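PDB 3PQA: lactaldehyde dehydrogenase from Methanocaldococcus jannaschii, which catalyses the NAD-dependent oxidation of lactaldehyde to lactate for coenzyme F420 biosynthesis and works as a homotetramer. Local coordinates for residues L62-I65 and A66-I69; P143-L146 and S147-K150; L53-T56 and K57-N60; A84-I88 and K89-V93. One frame throughout, in Å; residues are numbered along the deposited sequence.

Contact 1: L62-I65 and A66-I69; sequences LMNI and AKQI
Ala66 N donates to Leu62 O, the first of four successive i to i+4 backbone bonds that tie residues 62-65 to residues 66-69 within one helix. At Lys67 the backbone N reaches Met63 O at 2.9 Å, while the extended side chain runs outward and bends at its last torsion to form a salt bridge with Glu71. Gln68 grips Asn64 twice. Its backbone N bonds to Asn64 O, and its NE2 lies 2.9 Å from Asn64 OD1, above the plane of that carbonyl and not on a lone pair, with the two amide planes 45° apart. The N-H...O angle of 134° marks this second bond as bent. NE2 also donates to Ile179 O and OE1 accepts from Asn182 ND2, so a leucine in place of Gln68 would probably leave Asn64 OD1 without this mate and break both ties to helix 171-186. Ile69 closes the walk: CG1 lies anti to the carbonyl carbon (chi1 -66°), which carries CD1 to 3.9 Å from Ile65 CG2. Ile65 and Ile69 belong to the buried side of an amphipathic helix, both packed on helix 88-111, with Ile65 also meeting helices 171-186 and 145-156 in the aldehyde dehydrogenase fold.

Contact 2: P143-L146 and S147-K150; sequences PLNL and SAHK
The backbone enters helix 145-156 here, with Ala148 N bonded to Leu144 O and His149 N to Asn145 O, both at 2.9 Å, while the backbone N atoms of Leu144 and Asn145 donate to Glu94. Before these, the side chain of Ser147 turns back: its hydroxyl donates to Pro143 O across 2.6 Å, lying in the plane of that carbonyl. OG stands anti to the carbonyl carbon of its own residue (chi1 -68°), within reach of the preceding turn. Asn145 and His149, one turn apart, meet through their side chains: the amide crosses the imidazole with 61° between the planes, and ND2 is 3.6 Å from both CD2 and NE2 of the ring. The two groups pack without bonding to each other but share a partner: Asn145 ND2 and, more weakly, His149 NE2 donate to the carboxylate of Asp430. Asn145 OD1 meanwhile accepts from Thr101 OG1 of helix 88-111, so both ends of the amide are engaged and its rotation is fixed. Leu146 O accepts a bond from a water at 2.8 Å, and that water is held weakly by Lys150 NZ at 3.3 Å. The ammonium is anchored more firmly by a salt bridge to Glu445 and by the hydroxyls of Ser218 and Thr220. The turn lies near the start of the helix of a beta-alpha-beta crossover between strands 122-138 and 160-165; the side chain of Leu146 is about 6 Å from that of Cys275 and the side chain of Lys150 about 5 Å from that of Glu241, the two residues that are probably catalytic, as in related aldehyde dehydrogenases.

Contact 3: L53-T56 and K57-N60; sequences LPIT and KRYN
Leaving an extended conformation at Leu53 and Pro54, the backbone turns into helix 55-71, where Arg58 N bonds to Pro54 O at 3.0 Å with an N-H...O angle of 174°; Tyr59 N to Ile55 O and Asn60 N to Thr56 O continue the ladder. Arg58 reaches back over this start. Its chain bends at chi3 (-80°), turning the guanidinium toward Leu53 O, which receives two weak bonds, from NH1 at 3.0 Å and from NE at 3.1 Å. NE lies 3.5 Å from Pro54 O in a further weak bond, that oxygen sitting at the guanidinium edge. The remaining nitrogen, NH2, donates to Ala156 O at the end of helix 145-156. Ile55 CG1 touches NH1 at 3.6 Å. On another side of the turn the aliphatic part of Lys57 crosses Leu53 at about a right angle, its CG 3.8 Å from Leu53 CG and its CD against CD1, while NZ goes on to Tyr187 O. Thr56 and Asn60 lie alongside, pointing the same way, with CG2 of the threonine 3.7 Å from ND2 of the asparagine. The ring of Tyr59 leads off toward helix 88-111 and makes a cation-pi contact with Lys110. Pro54 is the N-cap, and its ring offers no side-chain cap; instead Asp120 of the second subunit accepts from the backbone N atoms of Ile55 and Thr56, making this a helix N-terminus whose first N-H groups are held by a carboxylate across a subunit interface of the homotetramer.

Contact 4: A84-I88 and K89-V93; sequences AGKPI and KQARV
Ile88 carries CG1 anti to its backbone N (chi1 -172°), and Arg92 runs extended from CG to NE, a pairing that lays the guanidinium across the isoleucine. CG1 sits over one face, 3.4 Å above the plane and offset toward the rim, with Arg92 NH2 3.5 Å away. This is the first turn of helix 88-111, with Pro87 at the N-cap: Ala91 N bonds to Pro87 O at 2.9 Å in the plane of the carbonyl, and Arg92 N follows to Ile88 O. The flat cation is gripped from outside by Glu310 at NH2 and Glu74 at NE, so a methionine in place of Arg92 would probably leave both carboxylates without their cationic mate and Ile88 without its flat cover. Upstream, the chain runs extended through Lys86 and Pro87 after helix 73-84. Lys86 crosses Gln90 at about a right angle, its CG 3.9 Å from Gln90 CB, and its ammonium forms a salt bridge with Glu94. Pro87 lies alongside Gln90, pointing the same way, with CG 3.7 Å from NE2. The other end of that amide, OE1, accepts from Tyr270 N and also from a water at 3.0 Å, which in turn receives a weak bond from Lys86 NZ.

Contacts 1 and 3 are successive parts of helix 55-71; contacts 2 and 4 lie at the starts of helices 145-156 and 88-111. Contact 2 is the most buried and the nearest to the chain's centre; contact 3 is at the surface and alone meets another subunit; 1 and 4 are partly buried. Mid-helix contact 1 has a hydrogen bond between two side-chain amides, beside isoleucine packing. At the helix starts a buried serine hydroxyl reaches back to a carbonyl in 2, a proline stands at the N-cap in 3 and 4, a carboxylate of another subunit takes the first N-H groups in 3, and an arginine face packs on isoleucine in 4. Helix 88-111 packs against contacts 1-3.

Contact 1: L62-I65 and A66-I69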
loop_
_atom_site.group_PDB
_atom_site.type_symbol
_atom_site.label_atom_id
_atom_site.label_comp_id
_atom_site.label_asym_id
_atom_site.label_seq_id
_atom_site.Cartn_x
_atom_site.Cartn_y
_atom_site.Cartn_z
ATOM N N LEU B 62 24.980 2.956 2.987
ATOM C CA LEU B 62 24.557 1.802 2.180
ATOM C C LEU B 62 25.117 1.876 0.735
ATOM O O LEU B 62 25.632 0.886 0.207
ATOM C CB LEU B 62 23.026 1.659 2.200
ATOM C CG LEU B 62 22.502 1.263 3.596
ATOM C CD1 LEU B 62 20.997 1.501 3.736
ATOM C CD2 LEU B 62 22.860 -0.190 3.966
ATOM N N MET B 63 25.023 3.056 0.116
ATOM C CA MET B 63 25.544 3.245 -1.233
ATOM C C MET B 63 27.055 3.057 -1.297
ATOM O O MET B 63 27.569 2.480 -2.264
ATOM C CB MET B 63 25.135 4.604 -1.807
ATOM C CG MET B 63 23.642 4.692 -2.154
ATOM S SD MET B 63 23.059 3.441 -3.327
ATOM C CE MET B 63 23.900 3.909 -4.818
ATOM N N ASN B 64 27.755 3.508 -0.263
ATOM C CA ASN B 64 29.206 3.371 -0.246
ATOM C C ASN B 64 29.644 1.931 -0.039
ATOM O O ASN B 64 30.627 1.508 -0.610
ATOM C CB ASN B 64 29.869 4.304 0.766
ATOM C CG ASN B 64 31.394 4.303 0.642
ATOM O OD1 ASN B 64 32.075 3.723 1.457
ATOM N ND2 ASN B 64 31.912 4.949 -0.393
ATOM N N ILE B 65 28.891 1.175 0.747
ATOM C CA ILE B 65 29.157 -0.259 0.885
ATOM C C ILE B 65 29.012 -0.919 -0.485
ATOM O O ILE B 65 29.898 -1.683 -0.916
ATOM C CB ILE B 65 28.244 -0.912 1.950
ATOM C CG1 ILE B 65 28.678 -0.463 3.357
ATOM C CG2 ILE B 65 28.288 -2.435 1.841
ATOM C CD1 ILE B 65 27.678 -0.745 4.448
ATOM N N ALA B 66 27.919 -0.606 -1.184
ATOM C CA ALA B 66 27.721 -1.134 -2.531
ATOM C C ALA B 66 28.874 -0.752 -3.457
ATOM O O ALA B 66 29.349 -1.577 -4.240
ATOM C CB ALA B 66 26.399 -0.658 -3.111
ATOM N N LYS B 67 29.313 0.506 -3.377
ATOM C CA LYS B 67 30.398 0.970 -4.230
ATOM C C LYS B 67 31.675 0.173 -3.968
ATOM O O LYS B 67 32.333 -0.275 -4.906
ATOM C CB LYS B 67 30.639 2.468 -4.044
ATOM C CG LYS B 67 31.705 3.043 -4.967
ATOM C CD LYS B 67 31.747 4.549 -4.866
ATOM C CE LYS B 67 32.945 5.117 -5.618
ATOM N NZ LYS B 67 34.198 5.088 -4.790
ATOM N N GLN B 68 32.018 -0.014 -2.698
ATOM C CA GLN B 68 33.227 -0.785 -2.349
ATOM C C GLN B 68 33.190 -2.248 -2.805
ATOM O O GLN B 68 34.208 -2.783 -3.272
ATOM C CB GLN B 68 33.485 -0.753 -0.857
ATOM C CG GLN B 68 33.883 0.608 -0.295
ATOM C CD GLN B 68 34.142 0.493 1.178
ATOM O OE1 GLN B 68 35.087 -0.175 1.595
ATOM N NE2 GLN B 68 33.272 1.089 1.982
ATOM N N ILE B 69 32.026 -2.892 -2.653
ATOM C CA ILE B 69 31.845 -4.283 -3.088
ATOM C C ILE B 69 32.064 -4.358 -4.595
ATOM O O ILE B 69 32.766 -5.243 -5.081
ATOM C CB ILE B 69 30.440 -4.839 -2.730
ATOM C CG1 ILE B 69 30.271 -4.942 -1.208
ATOM C CG2 ILE B 69 30.202 -6.223 -3.381
ATOM C CD1 ILE B 69 28.841 -5.301 -0.736
#

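Contact 2: P143-L146 and S147-K150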
loop_
_atom_site.group_PDB
_atom_site.type_symbol
_atom_site.label_atom_id
_atom_site.label_comp_id
_atom_site.label_asym_id
_atom_site.label_seq_id
_atom_site.Cartn_x
_atom_site.Cartn_y
_atom_site.Cartn_z
ATOM N N PRO B 143 27.513 -16.541 1.898
ATOM C CA PRO B 143 27.905 -15.727 3.050
ATOM C C PRO B 143 27.941 -14.229 2.768
ATOM O O PRO B 143 27.815 -13.428 3.699
ATOM C CB PRO B 143 29.306 -16.265 3.387
ATOM C CG PRO B 143 29.837 -16.755 2.074
ATOM C CD PRO B 143 28.650 -17.323 1.359
ATOM N N LEU B 144 28.120 -13.836 1.512
ATOM C CA LEU B 144 28.161 -12.416 1.209
ATOM C C LEU B 144 26.740 -11.878 1.025
ATOM O O LEU B 144 26.326 -10.968 1.739
ATOM C CB LEU B 144 29.042 -12.110 -0.003
ATOM C CG LEU B 144 29.120 -10.649 -0.466
ATOM C CD1 LEU B 144 29.647 -9.744 0.637
ATOM C CD2 LEU B 144 29.976 -10.522 -1.730
ATOM N N ASN B 145 25.989 -12.442 0.086
ATOM C CA ASN B 145 24.625 -11.925 -0.132
ATOM C C ASN B 145 23.655 -12.188 1.028
ATOM O O ASN B 145 22.806 -11.349 1.317
ATOM C CB ASN B 145 24.025 -12.362 -1.483
ATOM C CG ASN B 145 22.816 -11.503 -1.899
ATOM O OD1 ASN B 145 22.801 -10.278 -1.702
ATOM N ND2 ASN B 145 21.809 -12.141 -2.470
ATOM N N LEU B 146 23.773 -13.334 1.700
ATOM C CA LEU B 146 22.873 -13.588 2.822
ATOM C C LEU B 146 23.226 -12.740 4.051
ATOM O O LEU B 146 22.352 -12.454 4.862
ATOM C CB LEU B 146 22.748 -15.076 3.157
ATOM C CG LEU B 146 22.047 -15.920 2.084
ATOM C CD1 LEU B 146 21.978 -17.392 2.491
ATOM C CD2 LEU B 146 20.644 -15.397 1.764
ATOM N N SER B 147 24.499 -12.348 4.179
ATOM C CA SER B 147 24.882 -11.289 5.133
ATOM C C SER B 147 24.281 -9.940 4.720
ATOM O O SER B 147 23.745 -9.212 5.567
ATOM C CB SER B 147 26.405 -11.192 5.285
ATOM O OG SER B 147 26.919 -12.359 5.931
ATOM N N ALA B 148 24.345 -9.625 3.420
ATOM C CA ALA B 148 23.806 -8.367 2.909
ATOM C C ALA B 148 22.295 -8.278 3.191
ATOM O O ALA B 148 21.774 -7.215 3.528
ATOM C CB ALA B 148 24.103 -8.200 1.407
ATOM N N HIS B 149 21.610 -9.406 3.071
ATOM C CA HIS B 149 20.157 -9.451 3.313
ATOM C C HIS B 149 19.766 -9.230 4.766
ATOM O O HIS B 149 18.586 -9.021 5.049
ATOM C CB HIS B 149 19.554 -10.752 2.780
ATOM C CG HIS B 149 19.130 -10.660 1.351
ATOM N ND1 HIS B 149 18.069 -9.884 0.947
ATOM C CD2 HIS B 149 19.633 -11.233 0.232
ATOM C CE1 HIS B 149 17.926 -9.994 -0.364
ATOM N NE2 HIS B 149 18.858 -10.809 -0.821
ATOM N N LYS B 150 20.737 -9.284 5.687
ATOM C CA LYS B 150 20.473 -8.940 7.082
ATOM C C LYS B 150 21.060 -7.582 7.471
ATOM O O LYS B 150 20.394 -6.777 8.129
ATOM C CB LYS B 150 21.013 -10.016 8.027
ATOM C CG LYS B 150 20.420 -11.407 7.793
ATOM C CD LYS B 150 20.844 -12.391 8.879
ATOM C CE LYS B 150 20.517 -13.847 8.470
ATOM N NZ LYS B 150 19.043 -14.067 8.308
HETATM O O HOH W 1 19.966 -13.958 5.168
#

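Contact 3: L53-T56 and K57-N60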
loop_
_atom_site.group_PDB
_atom_site.type_symbol
_atom_site.label_atom_id
_atom_site.label_comp_id
_atom_site.label_asym_id
_atom_site.label_seq_id
_atom_site.Cartn_x
_atom_site.Cartn_y
_atom_site.Cartn_z
ATOM N N LEU B 53 20.522 8.254 13.467
ATOM C CA LEU B 53 21.242 8.535 12.236
ATOM C C LEU B 53 20.251 9.001 11.170
ATOM O O LEU B 53 19.246 8.329 10.934
ATOM C CB LEU B 53 21.963 7.281 11.749
ATOM C CG LEU B 53 23.319 7.501 11.097
ATOM C CD1 LEU B 53 24.287 8.073 12.136
ATOM C CD2 LEU B 53 23.848 6.194 10.543
ATOM N N PRO B 54 20.532 10.140 10.522
ATOM C CA PRO B 54 19.622 10.642 9.500
ATOM C C PRO B 54 19.483 9.702 8.306
ATOM O O PRO B 54 20.377 8.885 8.030
ATOM C CB PRO B 54 20.268 11.968 9.077
ATOM C CG PRO B 54 21.046 12.394 10.249
ATOM C CD PRO B 54 21.568 11.133 10.864
ATOM N N ILE B 55 18.352 9.820 7.607
ATOM C CA ILE B 55 18.106 9.078 6.370
ATOM C C ILE B 55 19.260 9.243 5.390
ATOM O O ILE B 55 19.738 8.254 4.823
ATOM C CB ILE B 55 16.785 9.541 5.695
ATOM C CG1 ILE B 55 15.598 9.111 6.544
ATOM C CG2 ILE B 55 16.660 9.010 4.239
ATOM C CD1 ILE B 55 14.304 9.782 6.137
ATOM N N THR B 56 19.709 10.487 5.200
ATOM C CA THR B 56 20.763 10.774 4.223
ATOM C C THR B 56 22.058 10.023 4.576
ATOM O O THR B 56 22.724 9.477 3.690
ATOM C CB THR B 56 20.975 12.303 4.053
ATOM O OG1 THR B 56 19.763 12.889 3.552
ATOM C CG2 THR B 56 22.107 12.622 3.073
ATOM N N LYS B 57 22.375 9.968 5.870
ATOM C CA LYS B 57 23.556 9.237 6.346
ATOM C C LYS B 57 23.452 7.722 6.104
ATOM O O LYS B 57 24.377 7.112 5.556
ATOM C CB LYS B 57 23.829 9.536 7.818
ATOM C CG LYS B 57 25.221 9.089 8.247
ATOM C CD LYS B 57 25.836 10.041 9.256
ATOM C CE LYS B 57 26.394 11.295 8.602
ATOM N NZ LYS B 57 27.349 11.946 9.542
ATOM N N ARG B 58 22.321 7.126 6.488
ATOM C CA ARG B 58 22.065 5.713 6.192
ATOM C C ARG B 58 22.157 5.410 4.699
ATOM O O ARG B 58 22.799 4.429 4.296
ATOM C CB ARG B 58 20.712 5.270 6.759
ATOM C CG ARG B 58 20.732 4.985 8.247
ATOM C CD ARG B 58 19.325 4.782 8.769
ATOM N NE ARG B 58 18.635 6.052 8.997
ATOM C CZ ARG B 58 17.327 6.178 9.202
ATOM N NH1 ARG B 58 16.807 7.383 9.431
ATOM N NH2 ARG B 58 16.537 5.107 9.186
ATOM N N TYR B 59 21.515 6.255 3.887
ATOM C CA TYR B 59 21.550 6.113 2.440
ATOM C C TYR B 59 23.009 6.118 1.959
ATOM O O TYR B 59 23.430 5.228 1.206
ATOM C CB TYR B 59 20.737 7.239 1.783
ATOM C CG TYR B 59 20.866 7.294 0.280
ATOM C CD1 TYR B 59 20.005 6.573 -0.541
ATOM C CD2 TYR B 59 21.848 8.083 -0.322
ATOM C CE1 TYR B 59 20.131 6.622 -1.936
ATOM C CE2 TYR B 59 21.979 8.144 -1.703
ATOM C CZ TYR B 59 21.119 7.413 -2.502
ATOM O OH TYR B 59 21.269 7.466 -3.869
ATOM N N ASN B 60 23.765 7.121 2.400
ATOM C CA ASN B 60 25.159 7.255 1.978
ATOM C C ASN B 60 26.012 6.056 2.349
ATOM O O ASN B 60 26.807 5.578 1.525
ATOM C CB ASN B 60 25.780 8.538 2.538
ATOM C CG ASN B 60 25.270 9.782 1.831
ATOM O OD1 ASN B 60 24.770 9.703 0.706
ATOM N ND2 ASN B 60 25.391 10.940 2.493
#

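Contact 4: A84-I88 and K89-V93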
loop_
_atom_site.group_PDB
_atom_site.type_symbol
_atom_site.label_atom_id
_atom_site.label_comp_id
_atom_site.label_asym_id
_atom_site.label_seq_id
_atom_site.Cartn_x
_atom_site.Cartn_y
_atom_site.Cartn_z
ATOM N N ALA B 84 34.545 -20.864 0.307
ATOM C CA ALA B 84 33.255 -21.548 0.281
ATOM C C ALA B 84 33.204 -22.679 -0.748
ATOM O O ALA B 84 32.230 -23.425 -0.802
ATOM C CB ALA B 84 32.111 -20.532 0.033
ATOM N N GLY B 85 34.252 -22.802 -1.558
ATOM C CA GLY B 85 34.279 -23.808 -2.627
ATOM C C GLY B 85 33.324 -23.522 -3.769
ATOM O O GLY B 85 32.923 -24.430 -4.491
ATOM N N LYS B 86 32.964 -22.251 -3.939
ATOM C CA LYS B 86 31.933 -21.863 -4.898
ATOM C C LYS B 86 32.538 -21.611 -6.265
ATOM O O LYS B 86 33.411 -20.764 -6.401
ATOM C CB LYS B 86 31.203 -20.606 -4.401
ATOM C CG LYS B 86 30.095 -20.140 -5.352
ATOM C CD LYS B 86 29.223 -19.059 -4.705
ATOM C CE LYS B 86 28.481 -19.630 -3.516
ATOM N NZ LYS B 86 27.242 -18.870 -3.190
ATOM N N PRO B 87 32.087 -22.351 -7.299
ATOM C CA PRO B 87 32.605 -22.088 -8.642
ATOM C C PRO B 87 32.632 -20.597 -8.953
ATOM O O PRO B 87 31.671 -19.864 -8.627
ATOM C CB PRO B 87 31.622 -22.837 -9.534
ATOM C CG PRO B 87 31.272 -24.027 -8.690
ATOM C CD PRO B 87 31.093 -23.440 -7.315
ATOM N N ILE B 88 33.747 -20.156 -9.535
ATOM C CA ILE B 88 34.018 -18.721 -9.726
ATOM C C ILE B 88 32.907 -17.973 -10.473
ATOM O O ILE B 88 32.543 -16.865 -10.082
ATOM C CB ILE B 88 35.443 -18.457 -10.336
ATOM C CG1 ILE B 88 35.783 -16.961 -10.331
ATOM C CG2 ILE B 88 35.567 -19.048 -11.741
ATOM C CD1 ILE B 88 36.108 -16.383 -8.956
ATOM N N LYS B 89 32.334 -18.597 -11.506
ATOM C CA LYS B 89 31.194 -17.987 -12.213
ATOM C C LYS B 89 29.981 -17.722 -11.299
ATOM O O LYS B 89 29.334 -16.676 -11.398
ATOM C CB LYS B 89 30.797 -18.833 -13.423
ATOM C CG LYS B 89 31.817 -18.778 -14.571
ATOM C CD LYS B 89 31.334 -19.527 -15.818
ATOM C CE LYS B 89 31.121 -21.014 -15.527
ATOM N NZ LYS B 89 31.142 -21.841 -16.769
ATOM N N GLN B 90 29.688 -18.669 -10.409
ATOM C CA GLN B 90 28.619 -18.518 -9.417
ATOM C C GLN B 90 28.983 -17.523 -8.317
ATOM O O GLN B 90 28.113 -16.811 -7.794
ATOM C CB GLN B 90 28.263 -19.868 -8.807
ATOM C CG GLN B 90 27.644 -20.851 -9.798
ATOM C CD GLN B 90 27.489 -22.224 -9.196
ATOM O OE1 GLN B 90 27.021 -22.370 -8.060
ATOM N NE2 GLN B 90 27.888 -23.249 -9.951
ATOM N N ALA B 91 30.267 -17.473 -7.966
ATOM C CA ALA B 91 30.759 -16.500 -6.994
ATOM C C ALA B 91 30.521 -15.069 -7.477
ATOM O O ALA B 91 30.108 -14.206 -6.692
ATOM C CB ALA B 91 32.224 -16.739 -6.698
ATOM N N ARG B 92 30.766 -14.830 -8.763
ATOM C CA ARG B 92 30.588 -13.494 -9.352
ATOM C C ARG B 92 29.137 -13.042 -9.272
ATOM O O ARG B 92 28.854 -11.886 -8.924
ATOM C CB ARG B 92 31.077 -13.439 -10.810
ATOM C CG ARG B 92 32.572 -13.649 -10.947
ATOM C CD ARG B 92 33.089 -13.448 -12.366
ATOM N NE ARG B 92 34.533 -13.688 -12.382
ATOM C CZ ARG B 92 35.138 -14.683 -13.031
ATOM N NH1 ARG B 92 34.450 -15.531 -13.781
ATOM N NH2 ARG B 92 36.457 -14.810 -12.945
ATOM N N VAL B 93 28.235 -13.967 -9.600
ATOM C CA VAL B 93 26.799 -13.755 -9.470
ATOM C C VAL B 93 26.398 -13.394 -8.032
ATOM O O VAL B 93 25.687 -12.402 -7.831
ATOM C CB VAL B 93 25.961 -14.927 -10.068
ATOM C CG1 VAL B 93 24.466 -14.736 -9.780
ATOM C CG2 VAL B 93 26.196 -15.029 -11.609
HETATM O O HOH W 2 26.091 -20.417 -6.018
#